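Local coordinates for protein F420-reducing hydrogenase, subunit beta (Methanothermobacter marburgensis, PDB 4OMF) that probably passes electrons from the hydrogenase complex, by way of an iron-sulfur cluster and FAD, to coenzyme F420, at residues I126-G131 against A203-G208; D197-L202 against I220-A225. All blocks are in the same frame, centred on the assembly; numbering follows the deposited sequence.

Interaction 1 of 2, residues I126-G131 against A203-G208; sequences IKLLVG and ADVSTG. With KEN (N,N-dimethylmethanamine), chain P; FAD (flavin-adenine dinucleotide), chain R.
Val130 with Val205 and Gly131 with Ser206 form parallel bridges that join strands 126-132 and 205-208 as neighbours in the buried middle of the mixed sheet. The two strand segments run 4.7 Å apart at closest approach, with 29° between their directions. Gly131 N bonds to Val205 O at 2.8 Å, Thr207 N to Gly131 O at 2.8 Å, and, just ahead of strand 205-208, Asp204 N to Leu129 O. The Gly131 N bond is nearly straight, 168° at the hydrogen. Ser206 CA adds a CA-H...O contact to Gly131 O at 3.2 Å. Before the pairing becomes regular, the Asp204 carboxylate reaches across: OD2 accepts Leu129 N at about 2.7 Å, though OD2 is crowded in the model, so its place is doubtful. CG stands anti to the carbonyl carbon (chi1 -69°), which brings the group across to strand 126-132. Asp204 OD1 is held by Arg110 and Thr223. Asp204 also lines the pocket of the bound N,N-dimethylmethanamine, but their close approach in the model is doubtful. An alanine in place of Asp204 would probably leave Leu129 N without its acceptor and Arg110 without this acidic mate. Ala203 CB sits 3.4 Å from Gly131 N, and a side chain at Gly131 would run into it; glycine lets the chains close to 4.4 Å between Gly131 CA and Ser206 CA. Val130 and Val205 share one face of the sheet, where Val205 reaches on to strand 217-221 and Leu128 CD1 meets Val205 CG2 at 4.4 Å. Leu129 packs against helix 103-114. At the far end Gly208 reaches the FAD, where a side chain would clash with the flavin. Backbone bonding thus sets the strands' register, while a shared carboxylate ties the start of the pairing to helix 103-114 and to the turn at Thr223.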
# COMPACT_ATOMS: atom_id res chain seq x y z
N ILE C 126 -0.60 12.32 -30.30
CA ILE C 126 -1.93 11.89 -30.68
C ILE C 126 -2.38 12.70 -31.90
O ILE C 126 -2.51 13.93 -31.83
CB ILE C 126 -2.91 12.04 -29.51
CG1 ILE C 126 -2.41 11.22 -28.33
CG2 ILE C 126 -4.32 11.62 -29.92
CD1 ILE C 126 -3.32 11.23 -27.16
N LYS C 127 -2.56 12.03 -33.04
CA LYS C 127 -2.88 12.73 -34.28
C LYS C 127 -4.34 12.53 -34.73
O LYS C 127 -4.88 13.31 -35.51
CB LYS C 127 -1.95 12.28 -35.41
CG LYS C 127 -0.46 12.49 -35.10
CD LYS C 127 -0.12 13.95 -34.83
CE LYS C 127 1.36 14.12 -34.43
NZ LYS C 127 1.65 15.54 -34.10
N LEU C 128 -4.97 11.46 -34.24
CA LEU C 128 -6.36 11.21 -34.60
C LEU C 128 -7.07 10.51 -33.46
O LEU C 128 -6.75 9.37 -33.10
CB LEU C 128 -6.45 10.36 -35.85
CG LEU C 128 -7.83 9.88 -36.30
CD1 LEU C 128 -8.72 11.05 -36.67
CD2 LEU C 128 -7.66 8.94 -37.45
N LEU C 129 -8.05 11.20 -32.89
CA LEU C 129 -8.83 10.62 -31.81
C LEU C 129 -10.25 10.41 -32.32
O LEU C 129 -10.99 11.37 -32.47
CB LEU C 129 -8.81 11.53 -30.57
CG LEU C 129 -9.17 11.01 -29.17
CD1 LEU C 129 -9.14 12.16 -28.16
CD2 LEU C 129 -10.52 10.34 -29.14
N VAL C 130 -10.61 9.16 -32.59
CA VAL C 130 -11.97 8.87 -33.07
C VAL C 130 -12.86 8.55 -31.88
O VAL C 130 -12.60 7.62 -31.14
CB VAL C 130 -12.01 7.69 -34.09
CG1 VAL C 130 -13.42 7.55 -34.67
CG2 VAL C 130 -11.00 7.92 -35.24
N GLY C 131 -13.94 9.31 -31.71
CA GLY C 131 -14.83 9.06 -30.59
C GLY C 131 -16.00 8.22 -31.04
O GLY C 131 -16.44 8.35 -32.18
N ALA C 203 -13.92 14.58 -29.25
CA ALA C 203 -13.13 13.79 -30.18
C ALA C 203 -12.81 14.60 -31.44
O ALA C 203 -13.47 15.60 -31.72
CB ALA C 203 -13.85 12.50 -30.56
N ASP C 204 -11.83 14.15 -32.22
CA ASP C 204 -11.59 14.78 -33.52
C ASP C 204 -12.76 14.56 -34.49
O ASP C 204 -13.16 15.49 -35.20
CB ASP C 204 -10.33 14.24 -34.15
CG ASP C 204 -9.08 14.68 -33.41
OD1 ASP C 204 -9.00 15.87 -33.03
OD2 ASP C 204 -8.19 13.84 -33.24
N VAL C 205 -13.22 13.31 -34.56
CA VAL C 205 -14.37 12.87 -35.35
C VAL C 205 -15.14 11.93 -34.44
O VAL C 205 -14.50 11.11 -33.77
CB VAL C 205 -13.99 12.06 -36.60
CG1 VAL C 205 -15.18 11.90 -37.54
CG2 VAL C 205 -12.82 12.65 -37.31
N SER C 206 -16.46 12.03 -34.41
CA SER C 206 -17.27 11.16 -33.55
C SER C 206 -18.24 10.33 -34.39
O SER C 206 -18.79 10.84 -35.37
CB SER C 206 -18.04 11.99 -32.52
OG SER C 206 -17.20 12.87 -31.79
N THR C 207 -18.46 9.07 -34.03
CA THR C 207 -19.34 8.26 -34.86
C THR C 207 -20.15 7.26 -34.03
O THR C 207 -19.74 6.84 -32.95
CB THR C 207 -18.50 7.55 -35.99
OG1 THR C 207 -19.35 6.85 -36.90
CG2 THR C 207 -17.48 6.59 -35.38
N GLY C 208 -21.32 6.91 -34.54
CA GLY C 208 -22.20 5.95 -33.89
C GLY C 208 -23.29 5.52 -34.85
O GLY C 208 -23.31 5.96 -36.00
CA1 KEN P . -6.44 17.11 -32.65
CB1 KEN P . -4.74 16.65 -30.86
CC1 KEN P . -6.24 14.83 -31.56
NE1 KEN P . -5.51 16.08 -32.03
PA FAD R . -15.91 -0.73 -36.34
O1A FAD R . -16.86 -1.85 -36.00
O2A FAD R . -15.19 -0.63 -37.65
O5B FAD R . -14.81 -0.69 -35.19
C5B FAD R . -15.31 -0.59 -33.85
C4B FAD R . -14.19 0.01 -32.99
O4B FAD R . -14.67 0.19 -31.66
C3B FAD R . -13.00 -0.93 -32.94
O3B FAD R . -11.77 -0.25 -33.21
C2B FAD R . -13.01 -1.42 -31.50
O2B FAD R . -11.67 -1.63 -31.02
C1B FAD R . -13.70 -0.30 -30.74
N9A FAD R . -14.36 -0.83 -29.54
C8A FAD R . -15.23 -1.86 -29.51
N7A FAD R . -15.66 -2.08 -28.24
C5A FAD R . -15.04 -1.16 -27.45
C6A FAD R . -15.03 -0.84 -26.01
N6A FAD R . -15.77 -1.56 -25.12
N1A FAD R . -14.27 0.19 -25.61
C2A FAD R . -13.51 0.90 -26.47
N3A FAD R . -13.45 0.67 -27.80
C4A FAD R . -14.20 -0.34 -28.32
N1 FAD R . -23.35 3.80 -30.60
C2 FAD R . -24.44 4.67 -30.57
O2 FAD R . -24.91 5.08 -31.64
N3 FAD R . -24.99 5.01 -29.34
C4 FAD R . -24.45 4.54 -28.16
O4 FAD R . -24.96 4.91 -27.08
C4X FAD R . -23.85 3.23 -28.21
N5 FAD R . -23.39 2.70 -26.91
C5X FAD R . -21.98 2.28 -26.94
C6 FAD R . -21.47 1.82 -25.72
C7 FAD R . -20.22 1.20 -25.67
C7M FAD R . -19.65 0.71 -24.34
C8 FAD R . -19.51 1.04 -26.86
C8M FAD R . -18.15 0.37 -26.94
C9 FAD R . -20.02 1.48 -28.10
C9A FAD R . -21.31 2.03 -28.16
N10 FAD R . -21.79 2.56 -29.38
C10 FAD R . -23.08 3.04 -29.48
C1' FAD R . -20.96 2.72 -30.59
C2' FAD R . -21.07 1.58 -31.58
O2' FAD R . -21.59 0.44 -31.07
C3' FAD R . -20.00 1.47 -32.38
O3' FAD R . -18.90 0.99 -31.76
C4' FAD R . -19.73 2.63 -33.33
O4' FAD R . -20.90 2.97 -34.11
C5' FAD R . -18.54 2.33 -34.24
O5' FAD R . -18.93 1.42 -35.26
P FAD R . -18.07 1.24 -36.60
O1P FAD R . -17.82 2.63 -37.13
O2P FAD R . -18.74 0.25 -37.50
O3P FAD R . -16.65 0.68 -36.02

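Interaction 2 of 2, residues D197-L202 against I220-A225; sequences DYVAEL and ITRTDA. With FAD (flavin-adenine dinucleotide), chain R.
Arg222 lays its guanidinium against the backbone of Val199 to Glu201, whose carbonyl oxygens line it. Arg222 NH2 donates to Val199 O at 3.0 Å, a bent bond (142° at the hydrogen) whose donor stands above the carbonyl plane. Arg222 NE lies 3.3 Å from Ala200 O, while Arg222 CD is an equal 3.3 Å from Glu201 O. Three consecutive carbonyls therefore line the arginine, whose chain is extended from CG to NE. Beyond these segments, NH1 is held by the backbone oxygens of Leu3 and Thr5, and NE by Ser206. Flat packing fixes the plane: Glu201 CA rests over the centre of one guanidinium face, and CG2 of Ile220, two residues earlier on the same segment, covers the opposite face. The Val199 side chain crosses that of Arg222 at about a right angle, Val199 CG2 lying 3.3 Å from Arg222 NH2. This is a loop docked on the end of a sheet strand: residues 197-202 lead into strand 205-208, and strand 217-221 gives way to helix 224-235, with Thr223 as its N-cap, its OG1 meeting Gly226 N. Apolar contact is slight, Val199 CB touching Ile220 CD1 at 4.1 Å. Within the loop, Asp197 OD1 takes Glu201 N at 2.9 Å through its syn lone pair, and Asp197 OD2 adds a weak bond to the same N, which is consistent with a fixed turn; the Glu201 carboxylate itself pairs with Lys262. On the cofactor side, Tyr198 has CG anti to its own N (chi1 -179°), which sets the ring at the flavin. There FAD N3 donates to Tyr198 OH at 3.0 Å, and FAD O4 lies at the ring edge, near its plane.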
# COMPACT_ATOMS: atom_id res chain seq x y z
N ASP C 197 -21.99 13.34 -21.67
CA ASP C 197 -21.47 13.36 -23.03
C ASP C 197 -21.93 12.12 -23.79
O ASP C 197 -21.47 11.01 -23.53
CB ASP C 197 -19.93 13.45 -22.96
CG ASP C 197 -19.25 13.78 -24.29
OD1 ASP C 197 -19.81 13.50 -25.37
OD2 ASP C 197 -18.11 14.29 -24.23
N TYR C 198 -22.84 12.32 -24.74
CA TYR C 198 -23.36 11.21 -25.54
C TYR C 198 -22.56 10.98 -26.81
O TYR C 198 -22.20 9.86 -27.14
CB TYR C 198 -24.83 11.43 -25.89
CG TYR C 198 -25.43 10.29 -26.68
CD1 TYR C 198 -25.37 8.98 -26.21
CD2 TYR C 198 -26.06 10.51 -27.90
CE1 TYR C 198 -25.92 7.94 -26.93
CE2 TYR C 198 -26.61 9.46 -28.62
CZ TYR C 198 -26.53 8.18 -28.12
OH TYR C 198 -27.07 7.12 -28.81
N VAL C 199 -22.30 12.06 -27.55
CA VAL C 199 -21.73 11.91 -28.88
C VAL C 199 -20.22 12.18 -28.92
O VAL C 199 -19.69 12.55 -29.96
CB VAL C 199 -22.43 12.83 -29.90
CG1 VAL C 199 -23.83 12.29 -30.25
CG2 VAL C 199 -22.52 14.26 -29.40
N ALA C 200 -19.54 11.94 -27.80
CA ALA C 200 -18.08 12.12 -27.74
C ALA C 200 -17.70 13.52 -28.24
O ALA C 200 -17.03 13.66 -29.26
CB ALA C 200 -17.35 11.04 -28.55
N GLU C 201 -18.15 14.53 -27.52
CA GLU C 201 -18.03 15.92 -27.95
C GLU C 201 -16.61 16.43 -28.10
O GLU C 201 -16.41 17.44 -28.77
CB GLU C 201 -18.79 16.82 -26.97
CG GLU C 201 -20.29 16.51 -26.93
CD GLU C 201 -21.03 17.28 -25.84
OE1 GLU C 201 -20.58 18.38 -25.48
OE2 GLU C 201 -22.07 16.76 -25.36
N LEU C 202 -15.63 15.77 -27.49
CA LEU C 202 -14.27 16.29 -27.53
C LEU C 202 -13.36 15.54 -28.51
O LEU C 202 -12.16 15.81 -28.58
CB LEU C 202 -13.65 16.28 -26.12
CG LEU C 202 -14.43 17.15 -25.11
CD1 LEU C 202 -13.86 17.08 -23.69
CD2 LEU C 202 -14.48 18.59 -25.57
N ILE C 220 -19.78 12.81 -37.14
CA ILE C 220 -19.68 14.21 -36.77
C ILE C 220 -18.22 14.63 -36.79
O ILE C 220 -17.44 14.13 -35.98
CB ILE C 220 -20.24 14.43 -35.35
CG1 ILE C 220 -21.73 14.07 -35.29
CG2 ILE C 220 -20.04 15.88 -34.92
CD1 ILE C 220 -22.25 13.96 -33.86
N THR C 221 -17.82 15.49 -37.73
CA THR C 221 -16.43 15.97 -37.73
C THR C 221 -16.37 17.22 -36.86
O THR C 221 -17.29 18.03 -36.86
CB THR C 221 -15.89 16.28 -39.15
OG1 THR C 221 -16.77 17.16 -39.83
CG2 THR C 221 -15.77 14.99 -39.96
N ARG C 222 -15.28 17.39 -36.11
CA ARG C 222 -15.21 18.45 -35.12
C ARG C 222 -13.95 19.33 -35.24
O ARG C 222 -14.06 20.55 -35.39
CB ARG C 222 -15.29 17.86 -33.70
CG ARG C 222 -16.51 16.96 -33.44
CD ARG C 222 -16.62 16.57 -31.95
NE ARG C 222 -17.79 15.71 -31.69
CZ ARG C 222 -19.01 16.17 -31.45
NH1 ARG C 222 -19.26 17.48 -31.41
NH2 ARG C 222 -20.00 15.30 -31.23
N THR C 223 -12.77 18.73 -35.14
CA THR C 223 -11.54 19.52 -35.15
C THR C 223 -11.00 19.62 -36.58
O THR C 223 -11.46 18.89 -37.46
CB THR C 223 -10.47 18.89 -34.28
OG1 THR C 223 -10.19 17.58 -34.80
CG2 THR C 223 -10.94 18.77 -32.83
N ASP C 224 -10.03 20.50 -36.81
CA ASP C 224 -9.40 20.59 -38.14
C ASP C 224 -8.86 19.22 -38.58
O ASP C 224 -9.05 18.82 -39.73
CB ASP C 224 -8.27 21.63 -38.15
CG ASP C 224 -8.77 23.06 -37.97
OD1 ASP C 224 -10.00 23.29 -38.05
OD2 ASP C 224 -7.93 23.97 -37.76
N ALA C 225 -8.22 18.50 -37.66
CA ALA C 225 -7.65 17.20 -37.95
C ALA C 225 -8.74 16.19 -38.30
O ALA C 225 -8.63 15.43 -39.27
CB ALA C 225 -6.82 16.72 -36.77
PA FAD R . -15.91 -0.73 -36.34
O1A FAD R . -16.86 -1.85 -36.00
O2A FAD R . -15.19 -0.63 -37.65
O5B FAD R . -14.81 -0.69 -35.19
C5B FAD R . -15.31 -0.59 -33.85
C4B FAD R . -14.19 0.01 -32.99
O4B FAD R . -14.67 0.19 -31.66
C3B FAD R . -13.00 -0.93 -32.94
O3B FAD R . -11.77 -0.25 -33.21
C2B FAD R . -13.01 -1.42 -31.50
O2B FAD R . -11.67 -1.63 -31.02
C1B FAD R . -13.70 -0.30 -30.74
N9A FAD R . -14.36 -0.83 -29.54
C8A FAD R . -15.23 -1.86 -29.51
N7A FAD R . -15.66 -2.08 -28.24
C5A FAD R . -15.04 -1.16 -27.45
C6A FAD R . -15.03 -0.84 -26.01
N6A FAD R . -15.77 -1.56 -25.12
N1A FAD R . -14.27 0.19 -25.61
C2A FAD R . -13.51 0.90 -26.47
N3A FAD R . -13.45 0.67 -27.80
C4A FAD R . -14.20 -0.34 -28.32
N1 FAD R . -23.35 3.80 -30.60
C2 FAD R . -24.44 4.67 -30.57
O2 FAD R . -24.91 5.08 -31.64
N3 FAD R . -24.99 5.01 -29.34
C4 FAD R . -24.45 4.54 -28.16
O4 FAD R . -24.96 4.91 -27.08
C4X FAD R . -23.85 3.23 -28.21
N5 FAD R . -23.39 2.70 -26.91
C5X FAD R . -21.98 2.28 -26.94
C6 FAD R . -21.47 1.82 -25.72
C7 FAD R . -20.22 1.20 -25.67
C7M FAD R . -19.65 0.71 -24.34
C8 FAD R . -19.51 1.04 -26.86
C8M FAD R . -18.15 0.37 -26.94
C9 FAD R . -20.02 1.48 -28.10
C9A FAD R . -21.31 2.03 -28.16
N10 FAD R . -21.79 2.56 -29.38
C10 FAD R . -23.08 3.04 -29.48
C1' FAD R . -20.96 2.72 -30.59
C2' FAD R . -21.07 1.58 -31.58
O2' FAD R . -21.59 0.44 -31.07
C3' FAD R . -20.00 1.47 -32.38
O3' FAD R . -18.90 0.99 -31.76
C4' FAD R . -19.73 2.63 -33.33
O4' FAD R . -20.90 2.97 -34.11
C5' FAD R . -18.54 2.33 -34.24
O5' FAD R . -18.93 1.42 -35.26
P FAD R . -18.07 1.24 -36.60
O1P FAD R . -17.82 2.63 -37.13
O2P FAD R . -18.74 0.25 -37.50
O3P FAD R . -16.65 0.68 -36.02

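How the interactions relate
Both interactions are buried and lie about 6 Å apart between centres, but interaction 1 is strand pairing within the sheet, whereas interaction 2 docks a loop where strand 217-221 ends. Interaction 1 uses strand 205-208; interaction 2 uses the end of its sheet neighbour, strand 217-221, and the loop that leads into 205-208. Their segments alternate along the chain. Ser206 OG to Ala200 O, a probable hydrogen bond of 2.7 Å, joins them, as does the Asp204-Thr223 link. Interaction 1 relies on main-chain bonds and one acidic side chain; interaction 2 relies on one basic side chain reading main-chain oxygens. Each meets the FAD at a different place, while a neighbouring protein chain packs only near interaction 2.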